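Long-range contacts in ciona betagamma-crystallin (Ciona intestinalis, PDB 2BV2), which binds calcium ions and probably serves as a structural component of the ascidian's neuroectodermal visual system: residues Ile3-Val9 with Ile33-Val39; Gly13-Glu17 with Val27-Asn31. One frame throughout, in Å; residues are numbered along the deposited sequence.

Interaction 1: Ile3-Val9 with Ile33-Val39; sequences IILFEDV and IVSSIIV. With CA (calcium ion), chain C.
Three ligands supplied by Glu-7, Ile-33 and Ser-35 bring the two segments together on one calcium ion. The carbonyl oxygen Glu-7 O lies 2.3 Å from the metal, Ile-33 O binds it from the other segment, and Ser-35 OG adds a side-chain ligand at 2.4 Å from the ion; a water and Asp-75 are also bound. The metal explains why Glu-7 O and Ile-33 O, two acceptors, can sit only 2.9 Å apart. The metal and a hydrogen bond to Asp-74 together hold the rotation of the Ser-35 hydroxyl.

Behind the site, a classic beta bulge sets Ser-35 and Ser-36 together across from Phe-6. Phe-6 O receives a nearly straight bond from Ser-35 N and a weak one from Ser-36 N. With chi1 at 62°, Ser-36 OG is tucked between its own backbone N and carbonyl carbon, from where it donates to Asp-8 O (2.7 Å) in the carbonyl plane and so ties down the turn after Phe-6; Phe-11 N is its second partner. The Phe-6 ring has Ser-36 O at its edge, in plane, and its CE2 meets Ile-38 CG1 at 3.8 Å.

Further along, Ile-4 and Ile-38 form a hydrogen-bonded antiparallel pair, Ile-4 N to Ile-38 O being 2.8 Å. On the opposite face Ile-3 CG1 packs on Ile-37 CG2 (3.7 Å), while Leu-5 CD2 runs alongside Ile-37 CG1. That face turns inward onto strands 44-47 and 56-59, and strand 2-6, in the first Greek key of the betagamma-crystallin domain, lies between strands 15-18 and 36-41.

Interaction 2: Gly13-Glu17 with Val27-Asn31; sequences GKKLE and VHGFN
Leu-16 and Phe-30 meet where the loop of the first Greek key, between strands 15-18 and 36-41, folds back over the outermost strand 15-18 of its sheet. Leu-16 CB sits squarely above the middle of the Phe-30 ring, 3.7 Å from the centroid and 7° off the normal, a CH-pi contact in which all six ring carbons lie at similar range. Because CG is anti to the backbone N (chi1 179°), the rest of the leucine runs back across the ring toward the root of Phe-30, so that leucine and phenylalanine run antiparallel, each tip near the other's base. At the tip the branches divide the work: CD2 approaches Phe-30 CG and also His-28 CB, the latter at 3.8 Å, whereas CD1 lies beside the same His-28 CB, a little farther off. His-28 CB thus borders the end of the leucine, and the histidine lies roughly perpendicular to it.

The far end of the phenylalanine reaches the backbone of 13-17. Phe-30 CZ comes to 3.5 Å from Lys-14 O, which lies near the ring plane at its edge; that same oxygen accepts the backbone bond from Glu-7 of 3-9. Leu-5 of strand 2-6 also touches the ring, which is buried although much of its surroundings is at the surface. The extended Lys-14 chain passes the rim, with CG 3.9 Å from Phe-30 CE1, and carries its ammonium group out to a water that joins the segments: Lys-14 NZ donates to it at 2.9 Å, and the water donates to Gly-29 O at 2.8 Å.

Overall arrangement
From the N terminus the chain first lays down strand 2-6 and turns past the calcium ligand Glu-7 into 13-17, whose strand pairs antiparallel with it. The loop that follows returns at 27-31 to cover 13-17, closing the short circuit of interaction 2. Only then does the chain reach 33-39 and pair with the other side of strand 2-6, so that interaction 1 closes a longer circuit containing the first one entirely. The two contacts, with centres about 9 Å apart, are coupled through backbone bonds of Leu-5 with Leu-16 and Glu-7 with Lys-14. Together they join the covering loop, three neighbouring strands of one sheet and a calcium site.

Interaction 1: Ile3-Val9 with Ile33-Val39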
loop_
_atom_site.group_PDB
_atom_site.type_symbol
_atom_site.label_atom_id
_atom_site.label_comp_id
_atom_site.label_asym_id
_atom_site.label_seq_id
_atom_site.Cartn_x
_atom_site.Cartn_y
_atom_site.Cartn_z
ATOM N N ILE A 3 -5.157 1.319 6.783
ATOM C CA ILE A 3 -4.518 1.829 5.568
ATOM C C ILE A 3 -5.501 1.642 4.422
ATOM O O ILE A 3 -6.242 0.647 4.370
ATOM C CB ILE A 3 -3.195 1.108 5.286
ATOM C CG1 ILE A 3 -2.395 1.840 4.206
ATOM C CG2 ILE A 3 -3.437 -0.339 4.884
ATOM C CD1 ILE A 3 -1.017 1.243 3.988
ATOM N N ILE A 4 -5.523 2.609 3.514
ATOM C CA ILE A 4 -6.364 2.547 2.317
ATOM C C ILE A 4 -5.473 2.648 1.074
ATOM O O ILE A 4 -4.755 3.643 0.886
ATOM C CB ILE A 4 -7.397 3.666 2.299
ATOM C CG1 ILE A 4 -8.274 3.617 3.553
ATOM C CG2 ILE A 4 -8.263 3.576 1.057
ATOM C CD1 ILE A 4 -8.995 4.923 3.830
ATOM N N LEU A 5 -5.557 1.619 0.228
ATOM C CA LEU A 5 -4.770 1.515 -0.991
ATOM C C LEU A 5 -5.648 1.920 -2.155
ATOM O O LEU A 5 -6.806 1.522 -2.202
ATOM C CB LEU A 5 -4.337 0.073 -1.203
ATOM C CG LEU A 5 -3.606 -0.640 -0.057
ATOM C CD1 LEU A 5 -3.294 -2.063 -0.448
ATOM C CD2 LEU A 5 -2.336 0.072 0.408
ATOM N N PHE A 6 -5.090 2.686 -3.092
ATOM C CA PHE A 6 -5.834 3.199 -4.234
ATOM C C PHE A 6 -5.209 2.778 -5.540
ATOM O O PHE A 6 -3.995 2.844 -5.685
ATOM C CB PHE A 6 -5.879 4.736 -4.214
ATOM C CG PHE A 6 -6.716 5.300 -3.111
ATOM C CD1 PHE A 6 -8.049 5.641 -3.326
ATOM C CD2 PHE A 6 -6.169 5.524 -1.868
ATOM C CE1 PHE A 6 -8.826 6.164 -2.279
ATOM C CE2 PHE A 6 -6.946 6.027 -0.811
ATOM C CZ PHE A 6 -8.248 6.359 -1.016
ATOM N N GLU A 7 -6.056 2.455 -6.518
ATOM C CA GLU A 7 -5.621 2.043 -7.847
ATOM C C GLU A 7 -4.922 3.143 -8.625
ATOM O O GLU A 7 -3.927 2.880 -9.330
ATOM C CB GLU A 7 -6.856 1.540 -8.606
ATOM C CG GLU A 7 -6.645 1.178 -10.073
ATOM C CD GLU A 7 -7.872 1.480 -10.921
ATOM O OE1 GLU A 7 -8.857 1.978 -10.363
ATOM O OE2 GLU A 7 -7.854 1.224 -12.145
ATOM N N ASP A 8 -5.439 4.369 -8.507
ATOM C CA ASP A 8 -4.902 5.521 -9.223
ATOM C C ASP A 8 -4.229 6.529 -8.281
ATOM O O ASP A 8 -4.511 6.586 -7.103
ATOM C CB ASP A 8 -6.013 6.259 -9.974
ATOM C CG ASP A 8 -6.746 5.373 -10.986
ATOM O OD1 ASP A 8 -6.202 4.306 -11.385
ATOM O OD2 ASP A 8 -7.886 5.749 -11.365
ATOM N N VAL A 9 -3.371 7.358 -8.858
ATOM C CA VAL A 9 -2.790 8.486 -8.154
ATOM C C VAL A 9 -3.872 9.442 -7.635
ATOM O O VAL A 9 -5.039 9.441 -8.087
ATOM C CB VAL A 9 -1.761 9.270 -9.028
ATOM C CG1 VAL A 9 -0.649 8.364 -9.466
ATOM C CG2 VAL A 9 -2.431 9.938 -10.210
ATOM N N ILE A 33 -1.166 -2.908 -8.681
ATOM C CA ILE A 33 -1.958 -1.797 -9.196
ATOM C C ILE A 33 -1.934 -0.533 -8.372
ATOM O O ILE A 33 -2.460 0.464 -8.828
ATOM C CB ILE A 33 -3.453 -2.176 -9.385
ATOM C CG1 ILE A 33 -4.137 -2.465 -8.052
ATOM C CG2 ILE A 33 -3.593 -3.357 -10.331
ATOM C CD1 ILE A 33 -5.642 -2.616 -8.207
ATOM N N VAL A 34 -1.370 -0.554 -7.166
ATOM C CA VAL A 34 -1.493 0.594 -6.269
ATOM C C VAL A 34 -0.644 1.786 -6.737
ATOM O O VAL A 34 0.530 1.643 -7.077
ATOM C CB VAL A 34 -1.134 0.225 -4.822
ATOM C CG1 VAL A 34 -0.965 1.494 -3.940
ATOM C CG2 VAL A 34 -2.185 -0.699 -4.227
ATOM N N SER A 35 -1.282 2.959 -6.778
ATOM C CA SER A 35 -0.640 4.176 -7.215
ATOM C C SER A 35 -0.765 5.345 -6.212
ATOM O O SER A 35 -0.096 6.344 -6.377
ATOM C CB SER A 35 -1.210 4.560 -8.578
ATOM O OG SER A 35 -0.930 3.576 -9.564
ATOM N N SER A 36 -1.650 5.246 -5.208
ATOM C CA SER A 36 -1.630 6.159 -4.073
ATOM C C SER A 36 -2.155 5.463 -2.815
ATOM O O SER A 36 -2.772 4.386 -2.895
ATOM C CB SER A 36 -2.457 7.411 -4.363
ATOM O OG SER A 36 -3.822 7.108 -4.587
ATOM N N ILE A 37 -1.893 6.083 -1.665
ATOM C CA ILE A 37 -2.157 5.467 -0.361
ATOM C C ILE A 37 -2.541 6.522 0.658
ATOM O O ILE A 37 -1.967 7.599 0.670
ATOM C CB ILE A 37 -0.913 4.691 0.182
ATOM C CG1 ILE A 37 -0.555 3.494 -0.713
ATOM C CG2 ILE A 37 -1.151 4.216 1.625
ATOM C CD1 ILE A 37 0.708 2.768 -0.247
ATOM N N ILE A 38 -3.519 6.202 1.509
ATOM C CA ILE A 38 -3.816 6.996 2.680
ATOM C C ILE A 38 -3.636 6.107 3.901
ATOM O O ILE A 38 -4.265 5.045 4.006
ATOM C CB ILE A 38 -5.248 7.547 2.668
ATOM C CG1 ILE A 38 -5.386 8.553 1.515
ATOM C CG2 ILE A 38 -5.586 8.178 4.047
ATOM C CD1 ILE A 38 -6.760 9.167 1.367
ATOM N N VAL A 39 -2.765 6.518 4.821
ATOM C CA VAL A 39 -2.687 5.839 6.115
ATOM C C VAL A 39 -3.525 6.644 7.095
ATOM O O VAL A 39 -3.174 7.771 7.429
ATOM C CB VAL A 39 -1.237 5.701 6.617
ATOM C CG1 VAL A 39 -1.196 5.057 7.993
ATOM C CG2 VAL A 39 -0.396 4.876 5.656
HETATM CA CA CA C . -2.311 2.005 -10.706
HETATM O O HOH W 1 -1.102 2.711 -12.571
#

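Interaction 2: Gly13-Glu17 with Val27-Asn31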
loop_
_atom_site.group_PDB
_atom_site.type_symbol
_atom_site.label_atom_id
_atom_site.label_comp_id
_atom_site.label_asym_id
_atom_site.label_seq_id
_atom_site.Cartn_x
_atom_site.Cartn_y
_atom_site.Cartn_z
ATOM N N GLY A 13 -9.794 6.026 -8.389
ATOM C CA GLY A 13 -9.954 4.641 -8.787
ATOM C C GLY A 13 -10.411 3.749 -7.657
ATOM O O GLY A 13 -10.907 4.217 -6.627
ATOM N N LYS A 14 -10.216 2.446 -7.857
ATOM C CA LYS A 14 -10.627 1.432 -6.882
ATOM C C LYS A 14 -9.818 1.558 -5.577
ATOM O O LYS A 14 -8.620 1.878 -5.580
ATOM C CB LYS A 14 -10.442 0.040 -7.478
ATOM C CG LYS A 14 -11.187 -1.067 -6.790
ATOM C CD LYS A 14 -11.056 -2.396 -7.590
ATOM C CE LYS A 14 -11.934 -3.516 -7.031
ATOM N NZ LYS A 14 -11.744 -4.825 -7.745
ATOM N N LYS A 15 -10.479 1.321 -4.455
ATOM C CA LYS A 15 -9.781 1.397 -3.184
ATOM C C LYS A 15 -9.978 0.141 -2.367
ATOM O O LYS A 15 -10.978 -0.561 -2.528
ATOM C CB LYS A 15 -10.164 2.646 -2.399
ATOM C CG LYS A 15 -11.606 2.772 -2.027
ATOM C CD LYS A 15 -11.848 4.121 -1.363
ATOM C CE LYS A 15 -13.153 4.158 -0.595
ATOM N NZ LYS A 15 -13.447 5.538 -0.082
ATOM N N LEU A 16 -8.988 -0.135 -1.519
ATOM C CA LEU A 16 -8.991 -1.281 -0.604
ATOM C C LEU A 16 -8.568 -0.780 0.760
ATOM O O LEU A 16 -7.447 -0.305 0.922
ATOM C CB LEU A 16 -8.018 -2.359 -1.075
ATOM C CG LEU A 16 -7.920 -3.605 -0.194
ATOM C CD1 LEU A 16 -9.235 -4.346 -0.221
ATOM C CD2 LEU A 16 -6.805 -4.514 -0.624
ATOM N N GLU A 17 -9.478 -0.877 1.733
ATOM C CA GLU A 17 -9.157 -0.523 3.116
ATOM C C GLU A 17 -8.742 -1.780 3.869
ATOM O O GLU A 17 -9.443 -2.795 3.805
ATOM C CB GLU A 17 -10.349 0.110 3.821
ATOM C CG GLU A 17 -10.027 0.600 5.222
ATOM C CD GLU A 17 -11.226 1.155 5.947
ATOM O OE1 GLU A 17 -11.919 2.020 5.360
ATOM O OE2 GLU A 17 -11.468 0.723 7.105
ATOM N N VAL A 27 -5.106 -11.753 -3.259
ATOM C CA VAL A 27 -6.309 -12.301 -2.620
ATOM C C VAL A 27 -7.467 -11.307 -2.699
ATOM O O VAL A 27 -8.637 -11.707 -2.721
ATOM C CB VAL A 27 -6.067 -12.738 -1.159
ATOM C CG1 VAL A 27 -4.933 -13.763 -1.070
ATOM C CG2 VAL A 27 -5.789 -11.543 -0.270
ATOM N N HIS A 28 -7.128 -10.018 -2.750
ATOM C CA HIS A 28 -8.106 -8.930 -2.907
ATOM C C HIS A 28 -8.043 -8.220 -4.261
ATOM O O HIS A 28 -8.634 -7.158 -4.423
ATOM C CB HIS A 28 -7.907 -7.924 -1.778
ATOM C CG HIS A 28 -8.181 -8.494 -0.427
ATOM N ND1 HIS A 28 -7.235 -8.544 0.569
ATOM C CD2 HIS A 28 -9.298 -9.062 0.085
ATOM C CE1 HIS A 28 -7.760 -9.109 1.643
ATOM N NE2 HIS A 28 -9.010 -9.437 1.372
ATOM N N GLY A 29 -7.347 -8.805 -5.238
ATOM C CA GLY A 29 -7.273 -8.232 -6.584
ATOM C C GLY A 29 -6.514 -6.918 -6.652
ATOM O O GLY A 29 -6.776 -6.089 -7.537
ATOM N N PHE A 30 -5.562 -6.731 -5.741
ATOM C CA PHE A 30 -4.848 -5.463 -5.597
ATOM C C PHE A 30 -3.330 -5.607 -5.764
ATOM O O PHE A 30 -2.555 -4.752 -5.346
ATOM C CB PHE A 30 -5.204 -4.805 -4.259
ATOM C CG PHE A 30 -6.081 -3.609 -4.406
ATOM C CD1 PHE A 30 -7.427 -3.754 -4.684
ATOM C CD2 PHE A 30 -5.562 -2.320 -4.271
ATOM C CE1 PHE A 30 -8.238 -2.654 -4.836
ATOM C CE2 PHE A 30 -6.370 -1.221 -4.437
ATOM C CZ PHE A 30 -7.712 -1.390 -4.711
ATOM N N ASN A 31 -2.910 -6.697 -6.371
ATOM C CA ASN A 31 -1.502 -6.884 -6.667
ATOM C C ASN A 31 -1.099 -6.055 -7.869
ATOM O O ASN A 31 -1.747 -6.096 -8.912
ATOM C CB ASN A 31 -1.176 -8.359 -6.948
ATOM C CG ASN A 31 0.305 -8.623 -6.937
ATOM O OD1 ASN A 31 0.969 -8.386 -5.925
ATOM N ND2 ASN A 31 0.845 -9.099 -8.058
HETATM O O HOH W 2 -9.160 -5.566 -8.844
#